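Local coordinates for MutT/nudix family protein (Streptococcus pneumoniae, PDB 4HFQ) that hydrolyses UDP-linked precursors of peptidoglycan biosynthesis as a UDP-X diphosphatase of the Nudix hydrolase family, at residues M70-I76 against A94-G100; F120-R126 against F148-D154; L127-T133 against Y143-G149. All coordinates share one frame; numbering follows the deposited sequence.

Contact 1 (M70-I76 against A94-G100); sequences MDVRAWI and ALPGGFG. With SO4 (sulfate ion), chain F.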
loop_
_atom_site.group_PDB
_atom_site.type_symbol
_atom_site.label_atom_id
_atom_site.label_comp_id
_atom_site.label_asym_id
_atom_site.label_seq_id
_atom_site.Cartn_x
_atom_site.Cartn_y
_atom_site.Cartn_z
ATOM N N MET A 70 -4.508 3.993 -0.990
ATOM C CA MET A 70 -4.659 4.827 0.205
ATOM C C MET A 70 -6.051 4.729 0.814
ATOM O O MET A 70 -7.064 4.835 0.113
ATOM C CB MET A 70 -4.361 6.303 -0.113
ATOM C CG MET A 70 -4.610 7.267 1.052
ATOM S SD MET A 70 -4.184 8.982 0.677
ATOM C CE MET A 70 -3.020 8.629 -0.641
ATOM N N ASP A 71 -6.082 4.505 2.123
ATOM C CA ASP A 71 -7.287 4.734 2.931
ATOM C C ASP A 71 -6.865 5.628 4.081
ATOM O O ASP A 71 -5.769 5.472 4.652
ATOM C CB ASP A 71 -7.854 3.404 3.453
ATOM C CG ASP A 71 -9.097 3.576 4.289
ATOM O OD1 ASP A 71 -10.192 3.653 3.720
ATOM O OD2 ASP A 71 -8.989 3.615 5.536
ATOM N N VAL A 72 -7.707 6.609 4.383
ATOM C CA VAL A 72 -7.443 7.536 5.510
ATOM C C VAL A 72 -8.558 7.459 6.532
ATOM O O VAL A 72 -9.726 7.290 6.172
ATOM C CB VAL A 72 -7.212 9.008 5.052
ATOM C CG1 VAL A 72 -5.962 9.099 4.187
ATOM C CG2 VAL A 72 -8.430 9.596 4.328
ATOM N N ARG A 73 -8.187 7.568 7.806
ATOM C CA ARG A 73 -9.144 7.496 8.906
ATOM C C ARG A 73 -8.786 8.534 9.944
ATOM O O ARG A 73 -7.610 8.889 10.110
ATOM C CB ARG A 73 -9.161 6.123 9.582
ATOM C CG ARG A 73 -9.585 4.970 8.683
ATOM C CD ARG A 73 -11.061 5.054 8.349
ATOM N NE ARG A 73 -11.332 4.431 7.049
ATOM C CZ ARG A 73 -12.534 4.334 6.498
ATOM N NH1 ARG A 73 -13.617 4.753 7.149
ATOM N NH2 ARG A 73 -12.671 3.790 5.302
ATOM N N ALA A 74 -9.819 9.009 10.651
ATOM C CA ALA A 74 -9.670 10.003 11.711
ATOM C C ALA A 74 -9.968 9.392 13.077
ATOM O O ALA A 74 -11.002 8.764 13.271
ATOM C CB ALA A 74 -10.614 11.171 11.467
ATOM N N TRP A 75 -9.052 9.642 14.003
ATOM C CA TRP A 75 -9.182 9.262 15.405
ATOM C C TRP A 75 -9.423 10.518 16.209
ATOM O O TRP A 75 -8.530 11.333 16.385
ATOM C CB TRP A 75 -7.911 8.564 15.834
ATOM C CG TRP A 75 -7.867 8.158 17.273
ATOM C CD1 TRP A 75 -7.351 8.868 18.354
ATOM C CD2 TRP A 75 -8.343 6.887 17.818
ATOM N NE1 TRP A 75 -7.456 8.115 19.503
ATOM C CE2 TRP A 75 -8.052 6.922 19.251
ATOM C CE3 TRP A 75 -8.957 5.755 17.274
ATOM C CZ2 TRP A 75 -8.383 5.868 20.088
ATOM C CZ3 TRP A 75 -9.277 4.703 18.133
ATOM C CH2 TRP A 75 -8.976 4.759 19.506
ATOM N N ILE A 76 -10.681 10.682 16.625
ATOM C CA ILE A 76 -11.155 11.888 17.322
ATOM C C ILE A 76 -11.656 11.454 18.693
ATOM O O ILE A 76 -12.598 10.684 18.791
ATOM C CB ILE A 76 -12.308 12.518 16.512
ATOM C CG1 ILE A 76 -11.830 12.897 15.093
ATOM C CG2 ILE A 76 -12.897 13.722 17.250
ATOM C CD1 ILE A 76 -12.924 12.914 14.052
ATOM N N ALA A 94 -17.676 2.878 11.846
ATOM C CA ALA A 94 -16.224 2.981 11.584
ATOM C C ALA A 94 -15.719 4.362 11.937
ATOM O O ALA A 94 -16.497 5.295 12.132
ATOM C CB ALA A 94 -15.905 2.673 10.120
ATOM N N LEU A 95 -14.391 4.509 11.983
ATOM C CA LEU A 95 -13.797 5.844 12.120
ATOM C C LEU A 95 -14.102 6.626 10.844
ATOM O O LEU A 95 -14.131 6.026 9.749
ATOM C CB LEU A 95 -12.271 5.760 12.272
ATOM C CG LEU A 95 -11.705 4.943 13.432
ATOM C CD1 LEU A 95 -10.196 4.812 13.302
ATOM C CD2 LEU A 95 -12.026 5.618 14.759
ATOM N N PRO A 96 -14.333 7.950 10.943
ATOM C CA PRO A 96 -14.520 8.747 9.728
ATOM C C PRO A 96 -13.320 8.590 8.791
ATOM O O PRO A 96 -12.197 8.409 9.245
ATOM C CB PRO A 96 -14.613 10.190 10.250
ATOM C CG PRO A 96 -15.096 10.034 11.664
ATOM C CD PRO A 96 -14.425 8.778 12.161
ATOM N N GLY A 97 -13.585 8.643 7.494
ATOM C CA GLY A 97 -12.527 8.547 6.477
ATOM C C GLY A 97 -13.027 7.878 5.221
ATOM O O GLY A 97 -14.228 7.906 4.906
ATOM N N GLY A 98 -12.100 7.276 4.488
ATOM C CA GLY A 98 -12.414 6.696 3.185
ATOM C C GLY A 98 -11.158 6.650 2.347
ATOM O O GLY A 98 -10.076 6.888 2.825
ATOM N N PHE A 99 -11.303 6.320 1.075
ATOM C CA PHE A 99 -10.125 6.245 0.227
ATOM C C PHE A 99 -9.516 7.634 0.033
ATOM O O PHE A 99 -10.210 8.662 0.103
ATOM C CB PHE A 99 -10.421 5.498 -1.096
ATOM C CG PHE A 99 -11.239 6.280 -2.074
ATOM C CD1 PHE A 99 -10.623 7.149 -2.969
ATOM C CD2 PHE A 99 -12.626 6.127 -2.136
ATOM C CE1 PHE A 99 -11.371 7.872 -3.889
ATOM C CE2 PHE A 99 -13.385 6.858 -3.057
ATOM C CZ PHE A 99 -12.752 7.737 -3.927
ATOM N N GLY A 100 -8.200 7.657 -0.152
ATOM C CA GLY A 100 -7.462 8.887 -0.468
ATOM C C GLY A 100 -7.702 9.283 -1.904
ATOM O O GLY A 100 -7.478 8.493 -2.806
HETATM S S SO4 F . -17.192 5.881 6.166
HETATM O O1 SO4 F . -18.620 5.520 5.972
HETATM O O2 SO4 F . -16.710 6.562 4.942
HETATM O O3 SO4 F . -17.046 6.777 7.330
HETATM O O4 SO4 F . -16.383 4.666 6.411
#
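Arg73 lays its guanidinium group flat over the backbone of Gly97 and Gly98. Gly98 N sits over its centre, 3.6 Å from Arg73 CZ. This is the tight part of an antiparallel pairing between strands 70-75 and 97-99. Gly97 CA comes to 3.1 Å from Val72 O in a CA-H...O contact. Beside it Val72 N donates an almost straight bond of 2.8 Å to Gly98 O. The chain of Arg73 bends at chi2 (-70°), which brings the head back across the neighbouring strand. NE and NH2 grip the two oxygens of Asp71 side-on, both on syn lone pairs. NH1 donates to Leu95 O (2.9 Å) in the guanidinium plane. It also donates to sulfate O4 (2.9 Å). The looser side holds Gly97, Gly98 and Phe99, which are only partly buried. Phe99 meets Tyr65 of the second subunit. Val72 and Ala74 pack against helix 106-118, and Gly97 N is held by Glu117. Asp71 also pairs with Lys145. Gly98 is probably the first glycine of the Nudix box, with Gly97 just before it. The sulfate probably came from the crystallisation liquor. Its place on NH1 is consistent with an anion, perhaps a substrate phosphate, binding there.

Contact 2 (F120-R126 against F148-D154); sequences FKAKVER and FGCKLLD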
loop_
_atom_site.group_PDB
_atom_site.type_symbol
_atom_site.label_atom_id
_atom_site.label_comp_id
_atom_site.label_asym_id
_atom_site.label_seq_id
_atom_site.Cartn_x
_atom_site.Cartn_y
_atom_site.Cartn_z
ATOM N N PHE A 120 -17.869 18.798 10.534
ATOM C CA PHE A 120 -16.915 19.620 11.279
ATOM C C PHE A 120 -15.612 19.916 10.555
ATOM O O PHE A 120 -15.051 19.053 9.862
ATOM C CB PHE A 120 -16.572 18.954 12.600
ATOM C CG PHE A 120 -17.680 19.014 13.609
ATOM C CD1 PHE A 120 -18.691 18.066 13.606
ATOM C CD2 PHE A 120 -17.707 20.023 14.565
ATOM C CE1 PHE A 120 -19.720 18.122 14.531
ATOM C CE2 PHE A 120 -18.737 20.084 15.501
ATOM C CZ PHE A 120 -19.738 19.129 15.482
ATOM N N LYS A 121 -15.133 21.144 10.723
ATOM C CA LYS A 121 -13.743 21.478 10.417
ATOM C C LYS A 121 -12.900 20.756 11.454
ATOM O O LYS A 121 -13.402 20.392 12.521
ATOM C CB LYS A 121 -13.511 22.983 10.536
ATOM C CG LYS A 121 -14.445 23.841 9.694
ATOM C CD LYS A 121 -14.038 23.892 8.236
ATOM C CE LYS A 121 -14.505 25.203 7.627
ATOM N NZ LYS A 121 -14.477 25.162 6.142
ATOM N N ALA A 122 -11.631 20.518 11.144
ATOM C CA ALA A 122 -10.775 19.777 12.057
ATOM C C ALA A 122 -9.315 20.154 11.887
ATOM O O ALA A 122 -8.960 20.877 10.962
ATOM C CB ALA A 122 -10.942 18.270 11.832
ATOM N N LYS A 123 -8.488 19.648 12.797
ATOM C CA LYS A 123 -7.045 19.805 12.791
ATOM C C LYS A 123 -6.469 18.391 12.830
ATOM O O LYS A 123 -6.994 17.548 13.554
ATOM C CB LYS A 123 -6.613 20.576 14.045
ATOM C CG LYS A 123 -5.132 20.522 14.369
ATOM C CD LYS A 123 -4.828 21.228 15.683
ATOM C CE LYS A 123 -3.463 20.825 16.219
ATOM N NZ LYS A 123 -2.384 20.957 15.202
ATOM N N VAL A 124 -5.423 18.138 12.041
ATOM C CA VAL A 124 -4.621 16.912 12.178
ATOM C C VAL A 124 -3.534 17.174 13.201
ATOM O O VAL A 124 -2.721 18.085 13.040
ATOM C CB VAL A 124 -3.980 16.464 10.844
ATOM C CG1 VAL A 124 -3.019 15.295 11.075
ATOM C CG2 VAL A 124 -5.071 16.124 9.837
ATOM N N GLU A 125 -3.520 16.352 14.246
ATOM C CA GLU A 125 -2.532 16.469 15.311
ATOM C C GLU A 125 -1.311 15.568 15.117
ATOM O O GLU A 125 -0.193 15.986 15.394
ATOM C CB GLU A 125 -3.188 16.208 16.673
ATOM C CG GLU A 125 -4.319 17.188 16.979
ATOM C CD GLU A 125 -5.061 16.884 18.275
ATOM O OE1 GLU A 125 -5.561 15.749 18.444
ATOM O OE2 GLU A 125 -5.188 17.810 19.121
ATOM N N ARG A 126 -1.522 14.330 14.661
ATOM C CA ARG A 126 -0.403 13.405 14.437
ATOM C C ARG A 126 -0.897 12.205 13.656
ATOM O O ARG A 126 -2.100 11.982 13.537
ATOM C CB ARG A 126 0.237 12.960 15.766
ATOM C CG ARG A 126 -0.697 12.149 16.651
ATOM C CD ARG A 126 -0.057 11.745 17.979
ATOM N NE ARG A 126 0.940 10.689 17.805
ATOM C CZ ARG A 126 1.191 9.729 18.699
ATOM N NH1 ARG A 126 0.491 9.656 19.825
ATOM N NH2 ARG A 126 2.127 8.831 18.444
ATOM N N PHE A 148 -5.075 9.115 11.442
ATOM C CA PHE A 148 -4.603 10.385 11.962
ATOM C C PHE A 148 -5.355 10.755 13.225
ATOM O O PHE A 148 -6.585 10.696 13.262
ATOM C CB PHE A 148 -4.843 11.497 10.940
ATOM C CG PHE A 148 -4.041 11.350 9.671
ATOM C CD1 PHE A 148 -2.732 11.813 9.606
ATOM C CD2 PHE A 148 -4.612 10.776 8.541
ATOM C CE1 PHE A 148 -1.994 11.701 8.426
ATOM C CE2 PHE A 148 -3.887 10.674 7.356
ATOM C CZ PHE A 148 -2.584 11.131 7.308
ATOM N N GLY A 149 -4.621 11.132 14.265
ATOM C CA GLY A 149 -5.265 11.748 15.436
ATOM C C GLY A 149 -5.666 13.166 15.088
ATOM O O GLY A 149 -4.807 13.953 14.658
ATOM N N CYS A 150 -6.955 13.482 15.250
ATOM C CA CYS A 150 -7.512 14.780 14.847
ATOM C C CYS A 150 -8.370 15.386 15.941
ATOM O O CYS A 150 -8.911 14.682 16.782
ATOM C CB CYS A 150 -8.361 14.674 13.571
ATOM S SG CYS A 150 -7.543 13.941 12.152
ATOM N N LYS A 151 -8.472 16.708 15.901
ATOM C CA LYS A 151 -9.334 17.451 16.814
ATOM C C LYS A 151 -10.383 18.191 15.994
ATOM O O LYS A 151 -10.052 18.810 14.979
ATOM C CB LYS A 151 -8.481 18.422 17.627
ATOM C CG LYS A 151 -9.273 19.396 18.493
ATOM C CD LYS A 151 -8.349 20.343 19.238
ATOM C CE LYS A 151 -9.166 21.391 19.983
ATOM N NZ LYS A 151 -8.372 22.162 20.983
ATOM N N LEU A 152 -11.650 18.111 16.410
ATOM C CA LEU A 152 -12.737 18.811 15.723
ATOM C C LEU A 152 -12.763 20.280 16.136
ATOM O O LEU A 152 -12.436 20.607 17.277
ATOM C CB LEU A 152 -14.095 18.140 15.976
ATOM C CG LEU A 152 -14.226 16.690 15.490
ATOM C CD1 LEU A 152 -15.632 16.157 15.730
ATOM C CD2 LEU A 152 -13.867 16.568 14.018
ATOM N N LEU A 153 -13.083 21.143 15.177
ATOM C CA LEU A 153 -13.179 22.591 15.402
ATOM C C LEU A 153 -14.647 23.032 15.245
ATOM O O LEU A 153 -15.525 22.435 15.858
ATOM C CB LEU A 153 -12.200 23.350 14.482
ATOM C CG LEU A 153 -10.737 22.877 14.464
ATOM C CD1 LEU A 153 -9.940 23.498 13.322
ATOM C CD2 LEU A 153 -10.044 23.119 15.803
ATOM N N ASP A 154 -14.933 24.040 14.424
ATOM C CA ASP A 154 -16.317 24.492 14.237
ATOM C C ASP A 154 -17.130 23.569 13.338
ATOM O O ASP A 154 -16.597 22.957 12.417
ATOM C CB ASP A 154 -16.369 25.906 13.648
ATOM C CG ASP A 154 -15.786 26.955 14.578
ATOM O OD1 ASP A 154 -16.144 26.977 15.775
ATOM O OD2 ASP A 154 -14.973 27.774 14.102
#
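Leu152 and Phe120 meet because both turn CG anti to the carbonyl carbon (chi1 -61° and -73°). This sets Leu152 CD1 over one face of the Phe120 ring, toward its rim, and the two side chains cross at about a right angle. The other branch, Leu152 CD2, touches Phe120 CB at 3.9 Å and Ala122 CB at 4.0 Å. Leu153 O lies at the edge of the same ring, 3.5 Å from Phe120 CD2. Further along this apolar face, Val124 divides its methyls. CG1 reaches Phe148 CD1 at 3.8 Å, and CG2 reaches Cys150 SG at 4.0 Å.

The opposite face is polar and mostly exposed. Lys123 and Lys151 are cross-strand neighbours there, and their amines lead away from the contact. Glu125 lies obliquely across Lys151, with OE2 3.7 Å from Lys151 CB. The charged ends do not meet.

The backbones form an antiparallel ladder. Lys123 and Lys151 exchange two hydrogen bonds. A classic bulge interrupts the register where Glu125 and Arg126 both face Gly149. Gly149 O takes a bond of 2.8 Å from Glu125 N and a weak one from Arg126 N.

The ladder is the outer end of the hairpin formed by strands 120-132 and 143-153. Helix 106-118 covers its apolar face, through Leu111 on Ala122, Ile110 on Val124 and Phe148, and Ile114 on Leu152. Strand 69-78 adjoins 143-153 in the sheet, and Arg126 NH1 reaches across to Val193 O in helix 184-194.

Contact 3 (L127-T133 against Y143-G149); sequences LLAVFDT and YTKFVFG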
loop_
_atom_site.group_PDB
_atom_site.type_symbol
_atom_site.label_atom_id
_atom_site.label_comp_id
_atom_site.label_asym_id
_atom_site.label_seq_id
_atom_site.Cartn_x
_atom_site.Cartn_y
_atom_site.Cartn_z
ATOM N N LEU A 127 0.043 11.437 13.125
ATOM C CA LEU A 127 -0.269 10.146 12.530
ATOM C C LEU A 127 -0.099 9.088 13.618
ATOM O O LEU A 127 0.986 8.986 14.216
ATOM C CB LEU A 127 0.661 9.870 11.346
ATOM C CG LEU A 127 0.541 8.517 10.635
ATOM C CD1 LEU A 127 -0.836 8.356 10.020
ATOM C CD2 LEU A 127 1.623 8.432 9.568
ATOM N N LEU A 128 -1.154 8.317 13.901
ATOM C CA LEU A 128 -1.091 7.288 14.947
ATOM C C LEU A 128 -0.634 5.935 14.416
ATOM O O LEU A 128 0.029 5.175 15.129
ATOM C CB LEU A 128 -2.434 7.130 15.660
ATOM C CG LEU A 128 -2.957 8.387 16.363
ATOM C CD1 LEU A 128 -4.405 8.153 16.727
ATOM C CD2 LEU A 128 -2.159 8.724 17.612
ATOM N N ALA A 129 -1.027 5.597 13.182
ATOM C CA ALA A 129 -0.759 4.265 12.650
ATOM C C ALA A 129 -0.803 4.289 11.161
ATOM O O ALA A 129 -1.568 5.063 10.560
ATOM C CB ALA A 129 -1.797 3.264 13.145
ATOM N N VAL A 130 -0.030 3.377 10.562
ATOM C CA VAL A 130 -0.266 2.989 9.163
ATOM C C VAL A 130 -0.462 1.474 9.170
ATOM O O VAL A 130 0.487 0.722 9.399
ATOM C CB VAL A 130 0.888 3.380 8.209
ATOM C CG1 VAL A 130 0.511 3.027 6.774
ATOM C CG2 VAL A 130 1.191 4.867 8.303
ATOM N N PHE A 131 -1.716 1.047 9.005
ATOM C CA PHE A 131 -2.071 -0.377 9.007
ATOM C C PHE A 131 -2.075 -0.976 7.600
ATOM O O PHE A 131 -2.476 -0.326 6.626
ATOM C CB PHE A 131 -3.480 -0.590 9.586
ATOM C CG PHE A 131 -3.630 -0.258 11.046
ATOM C CD1 PHE A 131 -2.935 -0.961 12.015
ATOM C CD2 PHE A 131 -4.514 0.736 11.442
ATOM C CE1 PHE A 131 -3.122 -0.678 13.370
ATOM C CE2 PHE A 131 -4.702 1.025 12.791
ATOM C CZ PHE A 131 -4.002 0.316 13.749
ATOM N N ASP A 132 -1.692 -2.243 7.531
ATOM C CA ASP A 132 -1.817 -3.048 6.312
ATOM C C ASP A 132 -3.155 -3.774 6.373
ATOM O O ASP A 132 -3.344 -4.658 7.236
ATOM C CB ASP A 132 -0.657 -4.051 6.254
ATOM C CG ASP A 132 -0.691 -4.951 5.032
ATOM O OD1 ASP A 132 -1.530 -4.779 4.127
ATOM O OD2 ASP A 132 0.160 -5.855 5.020
ATOM N N THR A 133 -4.074 -3.466 5.455
ATOM C CA THR A 133 -5.370 -4.176 5.489
ATOM C C THR A 133 -5.243 -5.664 5.240
ATOM O O THR A 133 -6.093 -6.446 5.684
ATOM C CB THR A 133 -6.419 -3.589 4.536
ATOM O OG1 THR A 133 -5.919 -3.646 3.187
ATOM C CG2 THR A 133 -6.771 -2.165 4.905
ATOM N N TYR A 143 -4.808 -2.025 1.066
ATOM C CA TYR A 143 -4.684 -0.619 1.418
ATOM C C TYR A 143 -3.610 -0.395 2.460
ATOM O O TYR A 143 -3.378 -1.229 3.338
ATOM C CB TYR A 143 -5.997 -0.070 1.998
ATOM C CG TYR A 143 -7.123 0.032 1.001
ATOM C CD1 TYR A 143 -7.914 -1.069 0.693
ATOM C CD2 TYR A 143 -7.423 1.243 0.384
ATOM C CE1 TYR A 143 -8.950 -0.971 -0.233
ATOM C CE2 TYR A 143 -8.463 1.355 -0.533
ATOM C CZ TYR A 143 -9.223 0.241 -0.831
ATOM O OH TYR A 143 -10.247 0.368 -1.762
ATOM N N THR A 144 -2.945 0.755 2.342
ATOM C CA THR A 144 -2.240 1.375 3.474
ATOM C C THR A 144 -3.243 2.299 4.161
ATOM O O THR A 144 -3.677 3.305 3.590
ATOM C CB THR A 144 -1.007 2.191 3.024
ATOM O OG1 THR A 144 -1.423 3.217 2.121
ATOM C CG2 THR A 144 0.014 1.288 2.308
ATOM N N LYS A 145 -3.597 1.934 5.388
ATOM C CA LYS A 145 -4.640 2.629 6.121
ATOM C C LYS A 145 -3.989 3.572 7.135
ATOM O O LYS A 145 -3.453 3.139 8.163
ATOM C CB LYS A 145 -5.555 1.588 6.770
ATOM C CG LYS A 145 -6.661 2.178 7.662
ATOM C CD LYS A 145 -7.531 1.051 8.246
ATOM C CE LYS A 145 -8.385 0.335 7.209
ATOM N NZ LYS A 145 -9.504 1.167 6.669
ATOM N N PHE A 146 -3.983 4.855 6.788
ATOM C CA PHE A 146 -3.430 5.911 7.661
ATOM C C PHE A 146 -4.505 6.261 8.677
ATOM O O PHE A 146 -5.644 6.537 8.298
ATOM C CB PHE A 146 -3.163 7.180 6.852
ATOM C CG PHE A 146 -2.051 7.073 5.852
ATOM C CD1 PHE A 146 -2.284 6.552 4.593
ATOM C CD2 PHE A 146 -0.772 7.537 6.160
ATOM C CE1 PHE A 146 -1.270 6.477 3.646
ATOM C CE2 PHE A 146 0.254 7.458 5.223
ATOM C CZ PHE A 146 0.012 6.904 3.978
ATOM N N VAL A 147 -4.146 6.273 9.953
ATOM C CA VAL A 147 -5.072 6.745 10.985
ATOM C C VAL A 147 -4.449 7.956 11.660
ATOM O O VAL A 147 -3.412 7.839 12.327
ATOM C CB VAL A 147 -5.397 5.666 12.026
ATOM C CG1 VAL A 147 -6.469 6.200 12.960
ATOM C CG2 VAL A 147 -5.858 4.377 11.345
ATOM N N PHE A 148 -5.075 9.115 11.442
ATOM C CA PHE A 148 -4.603 10.385 11.962
ATOM C C PHE A 148 -5.355 10.755 13.225
ATOM O O PHE A 148 -6.585 10.696 13.262
ATOM C CB PHE A 148 -4.843 11.497 10.940
ATOM C CG PHE A 148 -4.041 11.350 9.671
ATOM C CD1 PHE A 148 -2.732 11.813 9.606
ATOM C CD2 PHE A 148 -4.612 10.776 8.541
ATOM C CE1 PHE A 148 -1.994 11.701 8.426
ATOM C CE2 PHE A 148 -3.887 10.674 7.356
ATOM C CZ PHE A 148 -2.584 11.131 7.308
ATOM N N GLY A 149 -4.621 11.132 14.265
ATOM C CA GLY A 149 -5.265 11.748 15.436
ATOM C C GLY A 149 -5.666 13.166 15.088
ATOM O O GLY A 149 -4.807 13.953 14.658
HETATM O O HOH W 1 -0.671 -2.148 3.098
#
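Thr133 closes the contact with Tyr143 through its side chain. From CB, 4.0 Å from Tyr143 O, the two branches part. With chi1 at 59°, OG1 sits between the backbone N and the carbonyl carbon. There it accepts a nearly straight bond from Tyr143 N (2.9 Å). CG2, anti to the carbonyl carbon, meets Tyr143 CB (3.7 Å) and Lys145 CE (3.8 Å). Thr133 N returns a bond to Tyr143 O, so the hydroxyl replaces a backbone acceptor where the strand gives way to helix 133-136. A water also bridges Tyr143 O and Asp132 OD1, weakly at the aspartate, which caps Asn134 N and accepts from Gln142.

Farther in, apolar side chains line both faces. Leu127 CD1 lies over the face of the Phe148 ring in a CH-pi contact, 4.1 Å from the centroid. The same methyl sits at the edge of the Phe146 ring. On the other face Phe131 CE2 meets Val147 CG2 at 3.8 Å. Leu128 and Ala129 both face Val147 in a classic bulge. Lys145 bends at chi3 and chi4. Besides its salt bridge to Asp71, its amine bonds Arg181 O, so this buried polar end is satisfied within the fold.

Overall arrangement
All three contacts belong to one mixed sheet of the Nudix domain. Contacts 2 and 3 are successive parts of one pairing, between strands 120-132 and 143-153, and share Phe148 and Gly149, with centres 16 Å apart. Strand 69-78 joins contact 1 to both. Trp75 N lies 2.8 Å from Phe148 O, a probable hydrogen bond. Contacts 1 and 3 are the closest pair, with centres 8 Å apart. Their salt bridge, Asp71 OD2 to Lys145 NZ at 2.7 Å, lies beside a bound Tris molecule, probably from the crystallisation liquor, which may mark a pocket. Contact 2 lies farther out. It meets the second subunit through Phe148, and contacts 1 and 3 reach that subunit too.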